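Ribonucleoside triphosphate reductase (Lactobacillus leichmannii, PDB 1L1L) reduces ribonucleoside triphosphates to their 2'-deoxy counterparts with adenosylcobalamin (coenzyme B12) as radical source, working as an allosterically regulated monomer of class II ribonucleotide reductase. Local coordinates at residues D179-D183 against D245-K249; Q573-F577 against E595-T600. One frame throughout, in Å; residues are numbered along the deposited sequence.

Contact 1 of 2, residues D179-D183 against D245-K249; sequences DFAID and DRKQK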
# COMPACT_ATOMS: atom_id res chain seq x y z
N ASP A 179 28.15 20.23 -4.46
CA ASP A 179 29.53 20.59 -4.78
C ASP A 179 30.01 20.43 -6.22
O ASP A 179 30.80 21.26 -6.69
CB ASP A 179 30.48 19.83 -3.86
CG ASP A 179 30.52 20.39 -2.47
OD1 ASP A 179 31.03 19.70 -1.56
OD2 ASP A 179 30.05 21.53 -2.27
N PHE A 180 29.58 19.38 -6.92
CA PHE A 180 30.04 19.16 -8.29
C PHE A 180 28.96 18.79 -9.29
O PHE A 180 28.10 17.95 -9.02
CB PHE A 180 31.09 18.05 -8.32
CG PHE A 180 32.07 18.10 -7.19
CD1 PHE A 180 32.93 19.18 -7.03
CD2 PHE A 180 32.13 17.06 -6.27
CE1 PHE A 180 33.83 19.23 -5.97
CE2 PHE A 180 33.03 17.09 -5.21
CZ PHE A 180 33.88 18.18 -5.06
N ALA A 181 29.01 19.42 -10.46
CA ALA A 181 28.07 19.11 -11.53
C ALA A 181 28.73 17.93 -12.22
O ALA A 181 29.83 18.07 -12.76
CB ALA A 181 27.93 20.27 -12.48
N ILE A 182 28.07 16.78 -12.22
CA ILE A 182 28.65 15.58 -12.82
C ILE A 182 28.36 15.39 -14.30
O ILE A 182 27.23 15.58 -14.76
CB ILE A 182 28.17 14.32 -12.07
CG1 ILE A 182 28.56 14.41 -10.59
CG2 ILE A 182 28.78 13.07 -12.71
CD1 ILE A 182 30.04 14.56 -10.33
N ASP A 183 29.39 15.01 -15.04
CA ASP A 183 29.26 14.74 -16.47
C ASP A 183 28.90 13.26 -16.53
O ASP A 183 29.66 12.41 -16.06
CB ASP A 183 30.59 14.99 -17.19
CG ASP A 183 30.49 14.75 -18.68
OD1 ASP A 183 29.55 15.29 -19.30
OD2 ASP A 183 31.35 14.02 -19.23
N ASP A 245 38.32 12.87 -4.37
CA ASP A 245 39.05 13.11 -5.62
C ASP A 245 38.45 14.18 -6.51
O ASP A 245 38.98 14.47 -7.59
CB ASP A 245 39.16 11.80 -6.40
CG ASP A 245 40.27 10.92 -5.89
OD1 ASP A 245 40.40 10.78 -4.66
OD2 ASP A 245 41.00 10.35 -6.73
N ARG A 246 37.33 14.76 -6.08
CA ARG A 246 36.68 15.81 -6.85
C ARG A 246 36.47 15.38 -8.30
O ARG A 246 36.48 16.20 -9.22
CB ARG A 246 37.54 17.09 -6.80
CG ARG A 246 38.19 17.29 -5.43
CD ARG A 246 39.01 18.58 -5.33
NE ARG A 246 38.33 19.59 -4.53
CZ ARG A 246 37.45 20.47 -5.02
NH1 ARG A 246 37.14 20.46 -6.31
NH2 ARG A 246 36.87 21.34 -4.20
N LYS A 247 36.28 14.08 -8.50
CA LYS A 247 36.06 13.53 -9.84
C LYS A 247 34.66 13.91 -10.31
O LYS A 247 33.68 13.71 -9.60
CB LYS A 247 36.21 12.01 -9.81
CG LYS A 247 37.61 11.55 -9.44
CD LYS A 247 37.63 10.05 -9.19
CE LYS A 247 39.03 9.57 -8.85
NZ LYS A 247 39.99 9.82 -9.96
N GLN A 248 34.58 14.47 -11.52
CA GLN A 248 33.29 14.89 -12.07
C GLN A 248 33.00 14.22 -13.41
O GLN A 248 32.27 14.77 -14.24
CB GLN A 248 33.28 16.41 -12.25
CG GLN A 248 33.70 17.19 -11.01
CD GLN A 248 33.72 18.69 -11.22
OE1 GLN A 248 34.52 19.41 -10.61
NE2 GLN A 248 32.83 19.18 -12.08
N LYS A 249 33.56 13.04 -13.61
CA LYS A 249 33.34 12.29 -14.84
C LYS A 249 32.87 10.89 -14.49
O LYS A 249 33.65 10.07 -14.00
CB LYS A 249 34.63 12.24 -15.66
CG LYS A 249 35.08 13.60 -16.16
CD LYS A 249 36.31 13.49 -17.06
CE LYS A 249 36.71 14.85 -17.62
NZ LYS A 249 37.89 14.78 -18.55
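Gln248 lies across Phe180 and the backbone that follows it, and its atoms mark out the contact one by one. Its CB faces the carbonyl of Ala181 and the end of Ile182, whose CD1 comes to 3.7 Å from Gln248 CA. With chi1 at -51°, CG stands opposite its own carbonyl carbon and packs against Phe180 CB at 3.8 Å. The extended chain then carries the amide across the aromatic side chain, with the amide and ring planes only 23° apart, and OE1 approaches Phe180 CD1 obliquely. At the tip, NE2 gives a rather bent hydrogen bond of 3.3 Å to Ala181 O, reaching it from outside the carbonyl plane. One atom further round the same side of the ring, Phe180 CE1 lies over one face of the Arg246 guanidinium, 3.5 Å from Arg246 NH1, and the two planes are steeply inclined at 72°. A straighter backbone bond joins Asp183 N to Gln248 O at 3.0 Å, where Asp183 and Lys249 form a parallel bridge. Lys249 sends its amine to Asp212. Both segments are loops running into strands, 183-187 and 249-253, while Asn285 and Asn289, both near the end of helix 275-289, bind the backbone of Ile182.

Contact 2 of 2, residues Q573-F577 against E595-T600; sequences QRIRF and EADIYT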
# COMPACT_ATOMS: atom_id res chain seq x y z
N GLN A 573 -21.31 -3.65 -11.98
CA GLN A 573 -19.89 -3.34 -11.90
C GLN A 573 -19.19 -3.98 -13.07
O GLN A 573 -19.38 -5.15 -13.35
CB GLN A 573 -19.30 -3.83 -10.58
CG GLN A 573 -19.76 -2.99 -9.40
CD GLN A 573 -18.72 -2.91 -8.30
OE1 GLN A 573 -17.57 -2.56 -8.55
NE2 GLN A 573 -19.12 -3.24 -7.07
N ARG A 574 -18.39 -3.17 -13.78
CA ARG A 574 -17.66 -3.64 -14.94
C ARG A 574 -16.20 -3.95 -14.63
O ARG A 574 -15.47 -3.12 -14.09
CB ARG A 574 -17.71 -2.60 -16.07
CG ARG A 574 -19.09 -2.38 -16.65
CD ARG A 574 -19.04 -1.42 -17.84
NE ARG A 574 -20.30 -1.42 -18.55
CZ ARG A 574 -21.40 -0.81 -18.13
NH1 ARG A 574 -21.38 -0.14 -16.99
NH2 ARG A 574 -22.52 -0.90 -18.83
N ILE A 575 -15.77 -5.16 -15.00
CA ILE A 575 -14.40 -5.59 -14.81
C ILE A 575 -13.79 -5.73 -16.19
O ILE A 575 -14.37 -6.38 -17.06
CB ILE A 575 -14.35 -6.94 -14.08
CG1 ILE A 575 -15.17 -6.85 -12.80
CG2 ILE A 575 -12.91 -7.32 -13.78
CD1 ILE A 575 -14.76 -5.68 -11.90
N ARG A 576 -12.64 -5.11 -16.40
CA ARG A 576 -11.98 -5.15 -17.70
C ARG A 576 -10.95 -6.26 -17.82
O ARG A 576 -10.12 -6.47 -16.91
CB ARG A 576 -11.34 -3.78 -17.98
CG ARG A 576 -12.34 -2.66 -17.72
CD ARG A 576 -12.06 -1.38 -18.49
NE ARG A 576 -10.70 -0.89 -18.27
CZ ARG A 576 -10.27 0.29 -18.69
NH1 ARG A 576 -9.01 0.67 -18.46
NH2 ARG A 576 -11.10 1.11 -19.33
N PHE A 577 -11.02 -6.98 -18.94
CA PHE A 577 -10.13 -8.09 -19.24
C PHE A 577 -9.49 -7.93 -20.61
O PHE A 577 -10.10 -7.40 -21.53
CB PHE A 577 -10.91 -9.43 -19.31
CG PHE A 577 -11.54 -9.85 -18.02
CD1 PHE A 577 -12.78 -9.33 -17.63
CD2 PHE A 577 -10.90 -10.75 -17.18
CE1 PHE A 577 -13.36 -9.70 -16.42
CE2 PHE A 577 -11.47 -11.13 -15.97
CZ PHE A 577 -12.70 -10.60 -15.59
N GLU A 595 -18.90 -6.65 -23.48
CA GLU A 595 -18.87 -5.64 -24.53
C GLU A 595 -17.43 -5.17 -24.68
O GLU A 595 -16.65 -5.25 -23.74
CB GLU A 595 -19.75 -4.45 -24.14
CG GLU A 595 -19.14 -3.63 -23.00
CD GLU A 595 -20.10 -2.65 -22.37
OE1 GLU A 595 -20.67 -1.80 -23.11
OE2 GLU A 595 -20.28 -2.72 -21.13
N ALA A 596 -17.08 -4.70 -25.87
CA ALA A 596 -15.73 -4.20 -26.08
C ALA A 596 -15.60 -2.94 -25.23
O ALA A 596 -16.52 -2.13 -25.15
CB ALA A 596 -15.52 -3.88 -27.56
N ASP A 597 -14.46 -2.79 -24.56
CA ASP A 597 -14.20 -1.63 -23.71
C ASP A 597 -13.86 -0.47 -24.65
O ASP A 597 -13.06 -0.63 -25.56
CB ASP A 597 -13.05 -1.95 -22.76
CG ASP A 597 -12.50 -0.74 -22.04
OD1 ASP A 597 -13.26 0.18 -21.67
OD2 ASP A 597 -11.27 -0.72 -21.83
N ILE A 598 -14.48 0.68 -24.43
CA ILE A 598 -14.23 1.84 -25.29
C ILE A 598 -13.04 2.69 -24.87
O ILE A 598 -12.57 3.54 -25.64
CB ILE A 598 -15.47 2.77 -25.37
CG1 ILE A 598 -15.78 3.35 -23.98
CG2 ILE A 598 -16.66 2.01 -25.92
CD1 ILE A 598 -17.09 4.12 -23.90
N TYR A 599 -12.54 2.47 -23.66
CA TYR A 599 -11.41 3.25 -23.14
C TYR A 599 -10.04 2.61 -23.36
O TYR A 599 -9.01 3.28 -23.20
CB TYR A 599 -11.60 3.52 -21.65
CG TYR A 599 -12.90 4.19 -21.31
CD1 TYR A 599 -13.22 5.45 -21.85
CD2 TYR A 599 -13.85 3.56 -20.51
CE1 TYR A 599 -14.44 6.04 -21.60
CE2 TYR A 599 -15.07 4.14 -20.25
CZ TYR A 599 -15.37 5.39 -20.80
OH TYR A 599 -16.60 5.94 -20.57
N THR A 600 -10.02 1.34 -23.74
CA THR A 600 -8.76 0.65 -23.94
C THR A 600 -8.86 -0.33 -25.09
O THR A 600 -9.84 -1.07 -25.22
CB THR A 600 -8.34 -0.14 -22.67
OG1 THR A 600 -8.50 0.68 -21.51
CG2 THR A 600 -6.88 -0.57 -22.77
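Glu595 OE2 receives the shortest polar bond between the segments, 2.9 Å from Arg574 NE and almost straight at 174°. The oxygen lies in the guanidinium plane, at its NE edge, and is met on its syn side, although the two flat groups are turned 50° against each other. Arg574 reaches it with a chain extended from CG to NE, and its two terminal nitrogens bind elsewhere, NH1 to Ala688 O and NH2 to Glu691. Arg576 works differently. Its chain bends at chi3 (-54°), bringing the guanidinium beside Asp597, whose carboxylate lies toward one face. The salt bridge runs from Arg576 NH2 to Asp597 OD2 at 3.1 Å, with a weak hydrogen bond from the same nitrogen to OD1. Thr600 OG1 lies over a face too, 3.1 Å from Arg576 NH1 but at an angle too poor for a hydrogen bond, and Tyr599 CB approaches the guanidinium edge at 3.4 Å from NH2. Asp597 OD1 also accepts from Tyr599 N at 3.1 Å, closing an Asx turn that shapes the loop after strand 593-596. Two arginines thus face two carboxylates; the Arg574 charge probably also eases the closeness of Glu595 to Glu607, another acid.

Both segments of contact 1 precede those of contact 2 in the sequence. Their centres are 51 Å apart and their nearest atoms about 39 Å, without touching. They share no sheet. Contact 1 lies toward the periphery, 38 Å from the centre of the chain, where 245-249 lies in the insertion domain of the B12-dependent reductases, and it pairs the starts of strands 183-187 and 249-253. Contact 2, 25 Å from that centre, belongs to the antiparallel four-stranded sheet, where strand 603-611 separates strands 570-578 and 593-596. There the arginines reach across strand 603-611 to the acids on and after strand 593-596, linking two strands that are not neighbours.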